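Local coordinates for protein T cell receptor mu chain (Monodelphis domestica, PDB 7L15) that pairs with the gamma chain to form the marsupial gamma mu T cell receptor, which probably recognises antigen through its immunoglobulin V-type domains, at residues A[29-34]-A[89-94]; A[49-54]-A[104-109]; A[95-100]-A[128-133]; A[139-144]-A[152-157]; A[172-177]-A[192-197]. All blocks are in the same frame, centred on the assembly; numbering follows the deposited sequence.

Contact 1 of 5, residues A[29-34]-A[89-94]; sequences GKTLSL and FLQIED
Gln91 lies across from Ser33 and Thr31 on the outer face of two antiparallel strands. Its CB faces the carbonyl of Leu32. CG is anti to the backbone N (chi1 172°), which carries the chain past Thr31; Gln91 CG and Thr31 CG2 are 3.7 Å apart. CD stays near the same methyl. At the tip, Gln91 OE1 accepts a bond of 2.6 Å from a water, which also bonds Ser33 OG. On the other face, Leu34 and Leu90 lie side by side, with Leu34 CD1 3.9 Å from Leu90 CD2. Leu32 and Ile92 meet nearer the backbone, at their CB atoms. All four touch Tyr103 of the immunoglobulin V-type sandwich. Leu32 and Ile92 bond to each other through N and O both ways, and so do Leu34 and Leu90. Beyond the strands, a second water joins Gly29 O, Thr31 OG1 and Asp94 N. The pair is therefore two-sided: apolar branches fill the core, while two waters link polar side-chain and backbone atoms outside.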
# COMPACT_ATOMS: atom_id res chain seq x y z
N GLY A 29 7.51 -6.70 -17.96
CA GLY A 29 7.40 -7.45 -19.20
C GLY A 29 7.63 -8.94 -19.05
O GLY A 29 7.21 -9.71 -19.93
N LYS A 30 8.28 -9.37 -17.98
CA LYS A 30 8.54 -10.79 -17.82
C LYS A 30 7.29 -11.52 -17.31
O LYS A 30 6.29 -10.91 -16.94
CB LYS A 30 9.71 -11.04 -16.87
CG LYS A 30 11.06 -10.57 -17.40
CD LYS A 30 11.63 -11.52 -18.41
CE LYS A 30 13.14 -11.39 -18.49
NZ LYS A 30 13.57 -11.33 -19.91
N THR A 31 7.38 -12.84 -17.30
CA THR A 31 6.29 -13.68 -16.84
C THR A 31 6.57 -14.14 -15.42
O THR A 31 7.67 -14.61 -15.12
CB THR A 31 6.10 -14.86 -17.78
OG1 THR A 31 5.61 -14.38 -19.04
CG2 THR A 31 5.09 -15.88 -17.19
N LEU A 32 5.59 -13.98 -14.55
CA LEU A 32 5.67 -14.50 -13.20
C LEU A 32 5.19 -15.95 -13.19
O LEU A 32 4.13 -16.25 -13.73
CB LEU A 32 4.82 -13.65 -12.26
CG LEU A 32 4.84 -14.04 -10.79
CD1 LEU A 32 6.25 -13.89 -10.25
CD2 LEU A 32 3.85 -13.20 -10.01
N SER A 33 5.98 -16.84 -12.59
CA SER A 33 5.58 -18.23 -12.38
C SER A 33 5.76 -18.60 -10.92
O SER A 33 6.89 -18.70 -10.45
CB SER A 33 6.39 -19.18 -13.26
OG SER A 33 6.55 -18.65 -14.56
N LEU A 34 4.66 -18.84 -10.20
CA LEU A 34 4.75 -19.23 -8.80
C LEU A 34 4.25 -20.65 -8.62
O LEU A 34 3.41 -21.13 -9.38
CB LEU A 34 3.95 -18.28 -7.90
CG LEU A 34 4.35 -16.79 -7.98
CD1 LEU A 34 3.65 -15.95 -6.93
CD2 LEU A 34 5.85 -16.63 -7.86
N PHE A 89 -0.12 -23.82 -9.55
CA PHE A 89 0.79 -22.82 -10.09
C PHE A 89 0.04 -21.55 -10.45
O PHE A 89 -1.18 -21.57 -10.66
CB PHE A 89 1.51 -23.35 -11.31
CG PHE A 89 2.18 -24.66 -11.07
CD1 PHE A 89 1.47 -25.85 -11.21
CD2 PHE A 89 3.51 -24.71 -10.66
CE1 PHE A 89 2.07 -27.07 -10.96
CE2 PHE A 89 4.12 -25.93 -10.41
CZ PHE A 89 3.41 -27.11 -10.56
N LEU A 90 0.78 -20.46 -10.47
CA LEU A 90 0.28 -19.17 -10.91
C LEU A 90 1.14 -18.69 -12.06
O LEU A 90 2.37 -18.84 -12.03
CB LEU A 90 0.29 -18.15 -9.77
CG LEU A 90 0.04 -16.69 -10.13
CD1 LEU A 90 -1.39 -16.50 -10.50
CD2 LEU A 90 0.38 -15.76 -8.96
N GLN A 91 0.52 -18.13 -13.08
CA GLN A 91 1.28 -17.50 -14.15
C GLN A 91 0.70 -16.14 -14.45
O GLN A 91 -0.51 -16.01 -14.68
CB GLN A 91 1.30 -18.35 -15.41
CG GLN A 91 1.92 -17.58 -16.55
CD GLN A 91 2.01 -18.37 -17.84
OE1 GLN A 91 2.94 -19.17 -18.02
NE2 GLN A 91 1.05 -18.15 -18.74
N ILE A 92 1.55 -15.12 -14.44
CA ILE A 92 1.15 -13.77 -14.77
C ILE A 92 2.12 -13.26 -15.82
O ILE A 92 3.31 -13.03 -15.52
CB ILE A 92 1.11 -12.83 -13.56
CG1 ILE A 92 0.09 -13.34 -12.54
CG2 ILE A 92 0.67 -11.44 -13.99
CD1 ILE A 92 -0.13 -12.38 -11.38
N GLU A 93 1.63 -13.10 -17.03
CA GLU A 93 2.45 -12.57 -18.10
C GLU A 93 2.46 -11.06 -18.03
O GLU A 93 1.57 -10.44 -17.46
CB GLU A 93 1.91 -13.02 -19.46
CG GLU A 93 1.77 -14.50 -19.55
CD GLU A 93 1.86 -14.99 -20.96
OE1 GLU A 93 0.87 -15.57 -21.43
OE2 GLU A 93 2.91 -14.77 -21.61
N ASP A 94 3.51 -10.48 -18.63
CA ASP A 94 3.60 -9.04 -18.85
C ASP A 94 3.56 -8.27 -17.54
O ASP A 94 2.78 -7.33 -17.37
CB ASP A 94 2.52 -8.55 -19.82
CG ASP A 94 2.83 -7.17 -20.39
OD1 ASP A 94 3.98 -6.73 -20.22
OD2 ASP A 94 1.95 -6.53 -20.99
O HOH W 1 5.47 -12.18 -20.14
O HOH W 2 4.31 -20.10 -16.02

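Contact 2 of 5, residues A[49-54]-A[104-109]; sequences DWYLWT and HCARRV
The side chains of Trp53 and His104 cross at about a right angle, but the planes of the Trp53 five-membered ring and the imidazole are 62° apart, an oblique pair. Their nearest atoms, Trp53 CD1 and His104 CD2, are 3.3 Å apart. His104 NE2 lies over a face of the indole. The other ring nitrogen, ND1, bonds Gly121 O, which helps fix the imidazole. Trp50 takes the opposite side of the sheet. Its CG is anti to the carbonyl carbon (chi1 -72°), and the indole swings back over Cys105. Cys105 CA sits over the ring toward its rim, and Cys105 SG is 5.0 Å from the centroid of the Trp50 six-membered ring, almost straight above it. Cys105 is disulfide-bonded to Cys36, so this is the buried cystine and tryptophan of the immunoglobulin fold. Tyr51 shares its side with His104 and Ala106; Tyr51 CD1 touches Ala106 CB at 4.1 Å. Tyr51 OH bonds Lys105 N of the gamma chain, and Trp53 meets His96 of the gamma chain edge-to-face. Tyr51 and His104 are doubly bonded, with His104 N to Tyr51 O at 2.8 Å, nearly straight (174° at the hydrogen). Asp49 and Ala106 form the next such pair.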
# COMPACT_ATOMS: atom_id res chain seq x y z
N ASP A 49 -6.87 -20.95 -4.52
CA ASP A 49 -6.84 -19.64 -5.16
C ASP A 49 -5.51 -18.95 -4.90
O ASP A 49 -4.74 -19.32 -4.01
CB ASP A 49 -7.96 -18.71 -4.64
CG ASP A 49 -9.35 -19.30 -4.77
OD1 ASP A 49 -9.58 -20.05 -5.73
OD2 ASP A 49 -10.21 -18.99 -3.92
N TRP A 50 -5.26 -17.89 -5.66
CA TRP A 50 -4.12 -17.00 -5.44
C TRP A 50 -4.65 -15.60 -5.13
O TRP A 50 -5.50 -15.09 -5.86
CB TRP A 50 -3.22 -16.94 -6.67
CG TRP A 50 -2.41 -18.18 -6.91
CD1 TRP A 50 -2.72 -19.23 -7.74
CD2 TRP A 50 -1.14 -18.49 -6.33
NE1 TRP A 50 -1.71 -20.16 -7.71
CE2 TRP A 50 -0.73 -19.73 -6.85
CE3 TRP A 50 -0.30 -17.84 -5.42
CZ2 TRP A 50 0.47 -20.32 -6.50
CZ3 TRP A 50 0.90 -18.44 -5.07
CH2 TRP A 50 1.27 -19.67 -5.61
N TYR A 51 -4.14 -15.00 -4.05
CA TYR A 51 -4.47 -13.64 -3.65
C TYR A 51 -3.20 -12.81 -3.58
O TYR A 51 -2.16 -13.30 -3.14
CB TYR A 51 -5.18 -13.60 -2.29
CG TYR A 51 -6.64 -13.90 -2.36
CD1 TYR A 51 -7.09 -15.18 -2.56
CD2 TYR A 51 -7.58 -12.88 -2.24
CE1 TYR A 51 -8.45 -15.45 -2.65
CE2 TYR A 51 -8.92 -13.13 -2.32
CZ TYR A 51 -9.35 -14.42 -2.53
OH TYR A 51 -10.69 -14.68 -2.62
N LEU A 52 -3.32 -11.54 -3.99
CA LEU A 52 -2.25 -10.55 -3.94
C LEU A 52 -2.45 -9.60 -2.75
O LEU A 52 -3.43 -8.85 -2.72
CB LEU A 52 -2.19 -9.74 -5.24
CG LEU A 52 -1.10 -8.65 -5.23
CD1 LEU A 52 0.29 -9.25 -4.90
CD2 LEU A 52 -1.06 -7.87 -6.55
N TRP A 53 -1.52 -9.63 -1.80
CA TRP A 53 -1.53 -8.75 -0.63
C TRP A 53 -0.44 -7.71 -0.83
O TRP A 53 0.72 -7.95 -0.51
CB TRP A 53 -1.31 -9.52 0.68
CG TRP A 53 -2.45 -10.40 1.06
CD1 TRP A 53 -2.95 -11.46 0.36
CD2 TRP A 53 -3.24 -10.30 2.25
NE1 TRP A 53 -4.00 -12.03 1.05
CE2 TRP A 53 -4.19 -11.33 2.21
CE3 TRP A 53 -3.22 -9.44 3.35
CZ2 TRP A 53 -5.12 -11.52 3.21
CZ3 TRP A 53 -4.13 -9.62 4.34
CH2 TRP A 53 -5.08 -10.65 4.27
N THR A 54 -0.81 -6.55 -1.39
CA THR A 54 0.22 -5.52 -1.50
C THR A 54 0.10 -4.58 -0.31
O THR A 54 -0.99 -4.06 -0.06
CB THR A 54 0.09 -4.74 -2.79
OG1 THR A 54 0.18 -5.63 -3.91
CG2 THR A 54 1.20 -3.72 -2.90
N HIS A 104 -0.07 -14.89 -2.11
CA HIS A 104 -0.50 -15.94 -1.20
C HIS A 104 -1.32 -16.98 -1.95
O HIS A 104 -2.20 -16.63 -2.74
CB HIS A 104 -1.34 -15.36 -0.05
CG HIS A 104 -0.55 -14.51 0.89
ND1 HIS A 104 -0.03 -15.00 2.07
CD2 HIS A 104 -0.18 -13.21 0.82
CE1 HIS A 104 0.60 -14.02 2.70
NE2 HIS A 104 0.53 -12.93 1.97
N CYS A 105 -0.99 -18.24 -1.72
CA CYS A 105 -1.87 -19.36 -2.00
C CYS A 105 -2.96 -19.44 -0.93
O CYS A 105 -2.69 -19.21 0.26
CB CYS A 105 -1.02 -20.62 -2.02
SG CYS A 105 -1.68 -22.21 -2.49
N ALA A 106 -4.19 -19.74 -1.33
CA ALA A 106 -5.30 -19.80 -0.38
C ALA A 106 -6.17 -21.03 -0.65
O ALA A 106 -6.36 -21.41 -1.80
CB ALA A 106 -6.17 -18.54 -0.45
N ARG A 107 -6.70 -21.62 0.43
CA ARG A 107 -7.65 -22.72 0.34
C ARG A 107 -8.96 -22.30 1.00
O ARG A 107 -8.95 -21.80 2.13
CB ARG A 107 -7.12 -24.00 1.02
CG ARG A 107 -8.17 -25.14 1.09
CD ARG A 107 -7.66 -26.42 1.79
NE ARG A 107 -8.62 -27.53 1.74
CZ ARG A 107 -8.97 -28.28 2.79
NH1 ARG A 107 -8.45 -28.06 4.00
NH2 ARG A 107 -9.84 -29.29 2.64
N ARG A 108 -10.07 -22.54 0.31
CA ARG A 108 -11.38 -22.30 0.89
C ARG A 108 -11.76 -23.48 1.77
O ARG A 108 -11.66 -24.64 1.34
CB ARG A 108 -12.41 -22.07 -0.21
CG ARG A 108 -13.82 -21.88 0.32
CD ARG A 108 -14.76 -21.40 -0.79
NE ARG A 108 -16.06 -21.09 -0.21
CZ ARG A 108 -16.87 -20.15 -0.66
NH1 ARG A 108 -16.53 -19.40 -1.70
NH2 ARG A 108 -18.03 -19.94 -0.04
N VAL A 109 -12.16 -23.20 3.01
CA VAL A 109 -12.42 -24.21 4.03
C VAL A 109 -13.70 -23.84 4.77
O VAL A 109 -13.89 -22.68 5.15
CB VAL A 109 -11.24 -24.31 5.03
CG1 VAL A 109 -11.62 -25.12 6.25
CG2 VAL A 109 -10.01 -24.91 4.34

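Contact 3 of 5, residues A[95-100]-A[128-133]; sequences LGLRDS and VEPRPA
Val128 lies over one face of the flat Gly96-Leu97 peptide. Val128 CG1 is 3.3 Å from Gly96 O, and CB and CG2 are also close to that oxygen. Asp99 N bonds Gly96 O from the other side of the peptide plane. The carboxylate of Asp99 is gripped at both oxygens: OD2 takes the N-H of Gly96 at 2.8 Å with its anti lone pair, and OD1 forms a salt bridge with Arg76. Asp99 O accepts from Tyr103 OH, four residues on, which is the tyrosine corner of immunoglobulin domains. The Arg76-Asp99 bridge is likewise a familiar V-domain feature. With chi1 at -64°, Ser100 OG stays beside its own backbone N and turned to Val128 N, from which it accepts at 2.9 Å (164° at the hydrogen). The same OG gives a weak bond to Leu97 O. Further along, Leu97 CD2 meets Val128 O and Pro130 CD, the latter at 4.0 Å, as the chain leaves strand 124-129. Leu95 adds its CB beside Val128 CG1. The turn before strand 101-109 is thus held to the end of strand 124-129 by one nearly straight bond and by valine and leucine methyls packed on backbone, on Leu95 and on the Pro130 ring.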
# COMPACT_ATOMS: atom_id res chain seq x y z
N LEU A 95 4.43 -8.66 -16.60
CA LEU A 95 4.47 -8.01 -15.30
C LEU A 95 4.73 -6.52 -15.43
O LEU A 95 5.51 -6.07 -16.27
CB LEU A 95 5.57 -8.63 -14.43
CG LEU A 95 5.40 -10.02 -13.85
CD1 LEU A 95 6.71 -10.45 -13.19
CD2 LEU A 95 4.26 -10.01 -12.85
N GLY A 96 4.08 -5.75 -14.56
CA GLY A 96 4.37 -4.34 -14.41
C GLY A 96 4.49 -3.99 -12.94
O GLY A 96 4.35 -4.85 -12.06
N LEU A 97 4.74 -2.70 -12.69
CA LEU A 97 5.00 -2.23 -11.33
C LEU A 97 3.83 -2.53 -10.39
O LEU A 97 4.05 -2.78 -9.20
CB LEU A 97 5.28 -0.74 -11.34
CG LEU A 97 6.44 -0.32 -12.25
CD1 LEU A 97 6.67 1.18 -12.12
CD2 LEU A 97 7.72 -1.10 -11.94
N ARG A 98 2.60 -2.48 -10.90
CA ARG A 98 1.45 -2.74 -10.04
C ARG A 98 1.36 -4.19 -9.59
O ARG A 98 0.59 -4.48 -8.68
CB ARG A 98 0.15 -2.33 -10.75
CG ARG A 98 -0.26 -0.87 -10.54
CD ARG A 98 -0.33 -0.09 -11.86
NE ARG A 98 -0.94 -0.86 -12.95
CZ ARG A 98 -0.89 -0.52 -14.24
NH1 ARG A 98 -1.47 -1.28 -15.15
NH2 ARG A 98 -0.26 0.59 -14.61
N ASP A 99 2.13 -5.11 -10.19
CA ASP A 99 2.05 -6.51 -9.76
C ASP A 99 2.93 -6.83 -8.56
O ASP A 99 2.93 -7.99 -8.13
CB ASP A 99 2.44 -7.42 -10.93
CG ASP A 99 1.49 -7.27 -12.10
OD1 ASP A 99 0.26 -7.45 -11.90
OD2 ASP A 99 1.96 -6.94 -13.21
N SER A 100 3.67 -5.86 -8.01
CA SER A 100 4.51 -6.09 -6.84
C SER A 100 3.66 -6.35 -5.59
O SER A 100 2.59 -5.78 -5.41
CB SER A 100 5.41 -4.88 -6.57
OG SER A 100 6.33 -4.68 -7.63
N VAL A 128 8.64 -6.11 -8.71
CA VAL A 128 8.77 -5.83 -10.13
C VAL A 128 9.54 -4.52 -10.27
O VAL A 128 9.23 -3.53 -9.59
CB VAL A 128 7.40 -5.75 -10.82
CG1 VAL A 128 7.58 -5.53 -12.34
CG2 VAL A 128 6.60 -7.05 -10.57
N GLU A 129 10.54 -4.52 -11.11
CA GLU A 129 11.33 -3.32 -11.34
C GLU A 129 11.38 -3.06 -12.84
O GLU A 129 11.07 -3.96 -13.63
CB GLU A 129 12.73 -3.45 -10.75
CG GLU A 129 13.60 -4.46 -11.44
CD GLU A 129 14.92 -4.65 -10.71
OE1 GLU A 129 15.74 -5.47 -11.19
OE2 GLU A 129 15.14 -3.97 -9.67
N PRO A 130 11.68 -1.84 -13.25
CA PRO A 130 11.68 -1.53 -14.68
C PRO A 130 12.68 -2.38 -15.44
O PRO A 130 13.72 -2.79 -14.92
CB PRO A 130 12.06 -0.04 -14.74
CG PRO A 130 12.29 0.39 -13.32
CD PRO A 130 11.69 -0.62 -12.42
N ARG A 131 12.35 -2.67 -16.69
CA ARG A 131 13.28 -3.41 -17.51
C ARG A 131 14.44 -2.50 -17.89
O ARG A 131 14.24 -1.30 -18.11
CB ARG A 131 12.60 -4.01 -18.73
CG ARG A 131 12.62 -3.20 -19.97
CD ARG A 131 11.20 -2.95 -20.44
NE ARG A 131 10.62 -4.11 -21.12
CZ ARG A 131 9.32 -4.35 -21.19
NH1 ARG A 131 8.46 -3.53 -20.59
NH2 ARG A 131 8.87 -5.43 -21.83
N PRO A 132 15.67 -3.01 -17.90
CA PRO A 132 16.82 -2.16 -18.23
C PRO A 132 16.68 -1.57 -19.62
O PRO A 132 16.03 -2.13 -20.51
CB PRO A 132 18.00 -3.13 -18.14
CG PRO A 132 17.54 -4.18 -17.16
CD PRO A 132 16.09 -4.37 -17.53
N ALA A 133 17.26 -0.39 -19.78
CA ALA A 133 17.25 0.32 -21.05
C ALA A 133 18.42 1.29 -21.00
O ALA A 133 19.16 1.32 -20.01
CB ALA A 133 15.90 1.00 -21.29

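Contact 4 of 5, residues A[139-144]-A[152-157]; sequences SVFLVR and LIRNFY
Phe141 has CG anti to its carbonyl carbon (chi1 -51°), while Leu152 has CG anti to the backbone N (chi1 162°). These torsions lay the two side chains obliquely over each other, with Phe141 CD2 4.1 Å from Leu152 CG. They belong to the antiparallel hairpin of strands 139-145 and 148-156, the first two strands of the C1-type immunoglobulin domain. Phe141 N bonds Leu152 O at 2.8 Å. Leu152 N returns a bond of 2.7 Å to Phe141 O. At the next hydrogen-bonded pair, Arg154 N bonds Ser139 O at 3.1 Å, but Ser139 N reaches Arg154 O only weakly. Val140 and Ile153 project from the other side of the sheet, toward Val205 in the sandwich. The side with Phe141, Leu152, Ser139 and Arg154 faces the gamma chain. There, Arg154 NH2 forms a salt bridge with Glu136 of the gamma chain, and Ser139 OG bonds Lys140 NZ of that chain. Arg154 NE and NH1 give weak bonds to Asn155 OD1, while NH2 makes the bridge. Asn155 and Phe156 together oppose Tyr187 in a G1 beta bulge. Arg154 CG stands at the edge of the Phe141 ring, 4.3 Å from Phe141 CE2.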
# COMPACT_ATOMS: atom_id res chain seq x y z
N SER A 139 17.75 15.39 -15.22
CA SER A 139 17.75 16.84 -15.09
C SER A 139 17.47 17.19 -13.63
O SER A 139 16.93 16.38 -12.88
CB SER A 139 16.71 17.48 -16.01
OG SER A 139 15.52 16.70 -16.04
N VAL A 140 17.89 18.40 -13.23
CA VAL A 140 17.88 18.79 -11.83
C VAL A 140 17.22 20.15 -11.69
O VAL A 140 17.62 21.11 -12.35
CB VAL A 140 19.30 18.80 -11.24
CG1 VAL A 140 19.27 19.23 -9.79
CG2 VAL A 140 19.93 17.41 -11.37
N PHE A 141 16.22 20.25 -10.81
CA PHE A 141 15.50 21.49 -10.59
C PHE A 141 15.42 21.78 -9.11
O PHE A 141 15.09 20.89 -8.32
CB PHE A 141 14.09 21.40 -11.18
CG PHE A 141 14.09 20.93 -12.60
CD1 PHE A 141 14.33 21.82 -13.64
CD2 PHE A 141 13.87 19.60 -12.89
CE1 PHE A 141 14.35 21.37 -14.97
CE2 PHE A 141 13.88 19.15 -14.22
CZ PHE A 141 14.12 20.04 -15.26
N LEU A 142 15.69 23.03 -8.74
CA LEU A 142 15.49 23.49 -7.37
C LEU A 142 14.12 24.12 -7.23
O LEU A 142 13.67 24.87 -8.10
CB LEU A 142 16.56 24.51 -6.97
CG LEU A 142 17.96 24.02 -6.59
CD1 LEU A 142 18.89 25.22 -6.49
CD2 LEU A 142 17.88 23.30 -5.27
N VAL A 143 13.44 23.81 -6.12
CA VAL A 143 12.15 24.41 -5.80
C VAL A 143 12.17 24.78 -4.33
O VAL A 143 12.75 24.06 -3.50
CB VAL A 143 10.96 23.47 -6.09
CG1 VAL A 143 9.65 24.28 -6.09
CG2 VAL A 143 11.15 22.72 -7.41
N ARG A 144 11.50 25.88 -4.00
CA ARG A 144 11.51 26.44 -2.66
C ARG A 144 10.09 26.70 -2.18
O ARG A 144 9.19 27.00 -2.96
CB ARG A 144 12.29 27.75 -2.61
CG ARG A 144 13.53 27.68 -1.77
CD ARG A 144 14.06 29.08 -1.52
NE ARG A 144 15.36 29.05 -0.86
CZ ARG A 144 16.52 29.11 -1.51
NH1 ARG A 144 16.54 29.19 -2.84
NH2 ARG A 144 17.65 29.08 -0.83
N LEU A 152 14.43 18.50 -7.28
CA LEU A 152 13.66 17.59 -8.11
C LEU A 152 14.58 17.00 -9.18
O LEU A 152 15.21 17.74 -9.94
CB LEU A 152 12.49 18.32 -8.76
CG LEU A 152 11.82 17.67 -9.96
CD1 LEU A 152 11.24 16.35 -9.57
CD2 LEU A 152 10.70 18.60 -10.46
N ILE A 153 14.63 15.67 -9.25
CA ILE A 153 15.57 14.95 -10.09
C ILE A 153 14.76 14.02 -11.00
O ILE A 153 14.20 13.03 -10.52
CB ILE A 153 16.58 14.18 -9.25
CG1 ILE A 153 17.26 15.15 -8.28
CG2 ILE A 153 17.61 13.46 -10.14
CD1 ILE A 153 17.92 14.45 -7.10
N ARG A 154 14.71 14.32 -12.31
CA ARG A 154 13.72 13.69 -13.18
C ARG A 154 14.33 12.80 -14.24
O ARG A 154 15.21 13.21 -15.01
CB ARG A 154 12.85 14.74 -13.88
CG ARG A 154 11.99 15.49 -12.91
CD ARG A 154 10.57 15.76 -13.41
NE ARG A 154 10.21 15.02 -14.60
CZ ARG A 154 9.64 15.57 -15.67
NH1 ARG A 154 9.33 14.81 -16.71
NH2 ARG A 154 9.36 16.87 -15.70
N ASN A 155 13.83 11.57 -14.30
CA ASN A 155 14.02 10.67 -15.43
C ASN A 155 15.50 10.33 -15.59
O ASN A 155 16.23 10.92 -16.40
CB ASN A 155 13.38 11.29 -16.67
CG ASN A 155 11.91 11.65 -16.43
OD1 ASN A 155 11.48 12.77 -16.68
ND2 ASN A 155 11.15 10.68 -15.93
N PHE A 156 15.94 9.39 -14.77
CA PHE A 156 17.27 8.83 -14.88
C PHE A 156 17.18 7.32 -14.84
O PHE A 156 16.20 6.75 -14.34
CB PHE A 156 18.20 9.34 -13.77
CG PHE A 156 17.64 9.21 -12.39
CD1 PHE A 156 16.77 10.16 -11.88
CD2 PHE A 156 18.03 8.16 -11.57
CE1 PHE A 156 16.28 10.06 -10.59
CE2 PHE A 156 17.54 8.04 -10.28
CZ PHE A 156 16.66 8.99 -9.79
N TYR A 157 18.20 6.68 -15.37
CA TYR A 157 18.29 5.25 -15.33
C TYR A 157 19.78 4.98 -15.48
O TYR A 157 20.43 5.65 -16.30
CB TYR A 157 17.49 4.57 -16.45
CG TYR A 157 17.51 3.08 -16.23
CD1 TYR A 157 16.62 2.48 -15.33
CD2 TYR A 157 18.47 2.28 -16.84
CE1 TYR A 157 16.66 1.12 -15.07
CE2 TYR A 157 18.53 0.88 -16.57
CZ TYR A 157 17.61 0.32 -15.69
OH TYR A 157 17.64 -1.03 -15.42

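Contact 5 of 5, residues A[172-177]-A[192-197]; sequences ISAQSL and IGRVGE
This contact closes the open end of the hairpin of strands 175-181 and 187-194 in the C1-type domain, where the chain turns a corner at Ala174. Ser176 and Ile192 make the regular antiparallel pair. Ile192 N bonds Ser176 O at 2.9 Å (172° at the hydrogen), and Ser176 N bonds Ile192 O. Past the corner only a weak bond remains, from Arg194 N to Ser173 O. Ile172 fills the inner side. Its CG1 lies between the backbone N and the carbonyl carbon (chi1 74°), which turns CD1 onto the other strand. Ile172 CD1 is 3.8 Å from Gly193 CA, close to Arg194 O, and 4.2 Å from Val195 CB. With no side chain on Gly193, the methyl packs directly on backbone. On the outer side, Ala174 CB touches Arg194 CG at 3.5 Å. Arg194 then bends away, and its NH1 forms a salt bridge with Glu150 of the gamma chain. The Gln175 amide braces the corner: Gln175 NE2 bonds Ile172 O at 2.9 Å, almost in the amide plane, while OE1 accepts from His191 and Leu165. The chain thus crosses from strand 170-173 to the other sheet, as at an edge of an immunoglobulin beta sandwich.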
# COMPACT_ATOMS: atom_id res chain seq x y z
N ILE A 172 23.62 21.14 4.05
CA ILE A 172 22.57 21.74 4.87
C ILE A 172 22.01 20.66 5.77
O ILE A 172 22.27 19.47 5.58
CB ILE A 172 21.47 22.42 4.02
CG1 ILE A 172 20.56 21.39 3.35
CG2 ILE A 172 22.07 23.31 2.96
CD1 ILE A 172 19.45 22.03 2.49
N SER A 173 21.24 21.07 6.78
CA SER A 173 20.65 20.15 7.73
C SER A 173 19.39 19.49 7.17
O SER A 173 18.74 19.99 6.23
CB SER A 173 20.29 20.90 9.02
OG SER A 173 19.41 21.98 8.74
N ALA A 174 19.04 18.35 7.76
CA ALA A 174 17.77 17.66 7.53
C ALA A 174 17.54 17.27 6.07
O ALA A 174 16.41 17.30 5.57
CB ALA A 174 16.60 18.50 8.06
N GLN A 175 18.61 16.87 5.38
CA GLN A 175 18.50 16.32 4.03
C GLN A 175 17.98 14.89 4.06
O GLN A 175 18.30 14.13 4.97
CB GLN A 175 19.86 16.33 3.33
CG GLN A 175 20.36 17.70 2.95
CD GLN A 175 21.74 17.66 2.32
OE1 GLN A 175 21.96 16.98 1.30
NE2 GLN A 175 22.68 18.38 2.92
N SER A 176 17.17 14.54 3.05
CA SER A 176 16.61 13.19 2.90
C SER A 176 16.07 12.98 1.49
O SER A 176 15.46 13.88 0.91
CB SER A 176 15.50 12.93 3.92
OG SER A 176 14.46 13.86 3.73
N LEU A 177 16.25 11.77 0.96
CA LEU A 177 16.06 11.46 -0.45
C LEU A 177 14.93 10.46 -0.63
O LEU A 177 14.92 9.41 0.01
CB LEU A 177 17.34 10.87 -1.04
CG LEU A 177 17.24 10.37 -2.48
CD1 LEU A 177 17.12 11.54 -3.43
CD2 LEU A 177 18.45 9.55 -2.80
N ILE A 192 14.95 16.49 -0.12
CA ILE A 192 14.39 17.57 0.69
C ILE A 192 15.43 18.06 1.68
O ILE A 192 16.19 17.26 2.24
CB ILE A 192 13.12 17.09 1.41
CG1 ILE A 192 12.02 16.78 0.38
CG2 ILE A 192 12.65 18.12 2.40
CD1 ILE A 192 11.44 17.99 -0.26
N GLY A 193 15.46 19.37 1.91
CA GLY A 193 16.31 19.92 2.95
C GLY A 193 15.75 21.21 3.49
O GLY A 193 14.76 21.74 2.97
N ARG A 194 16.38 21.72 4.56
CA ARG A 194 15.95 22.94 5.23
C ARG A 194 17.04 24.00 5.08
O ARG A 194 18.19 23.75 5.42
CB ARG A 194 15.65 22.69 6.71
CG ARG A 194 14.91 21.39 7.00
CD ARG A 194 13.73 21.16 6.11
NE ARG A 194 12.63 22.05 6.43
CZ ARG A 194 11.45 21.62 6.88
NH1 ARG A 194 11.24 20.31 7.03
NH2 ARG A 194 10.50 22.49 7.16
N VAL A 195 16.66 25.18 4.60
CA VAL A 195 17.61 26.28 4.45
C VAL A 195 16.82 27.57 4.33
O VAL A 195 15.72 27.59 3.78
CB VAL A 195 18.54 26.06 3.22
CG1 VAL A 195 17.81 26.32 1.91
CG2 VAL A 195 19.82 26.91 3.34
N GLY A 196 17.39 28.65 4.86
CA GLY A 196 16.71 29.93 4.80
C GLY A 196 16.41 30.33 3.36
O GLY A 196 17.19 30.05 2.45
N GLU A 197 15.26 30.98 3.17
CA GLU A 197 14.79 31.30 1.82
C GLU A 197 15.74 32.24 1.09
O GLU A 197 15.65 32.35 -0.14
CB GLU A 197 13.39 31.93 1.88

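In the fold
Contacts 1, 2 and 3 lie in the V-type domain, contacts 4 and 5 in the C1-type domain. Contacts 1 and 2 have centres about 16 Å apart and alternate along the chain. They touch where Trp50 packs on Leu34 and Leu90. Contact 3 is about 12 Å from contact 1 between centres, and Leu95 bonds to Gly29 and Lys30. Pro132 and Ala133, leading to the next domain, touch Tyr157 of contact 4. Contacts 4 and 5 follow, with centres about 15 Å apart; both reach the same four-stranded sheet, and contact 5 also holds the crossing to the other. Contacts 2 and 5 have centres about 44 Å apart, yet contacts 2, 4 and 5 reach the gamma chain, so both domains pair.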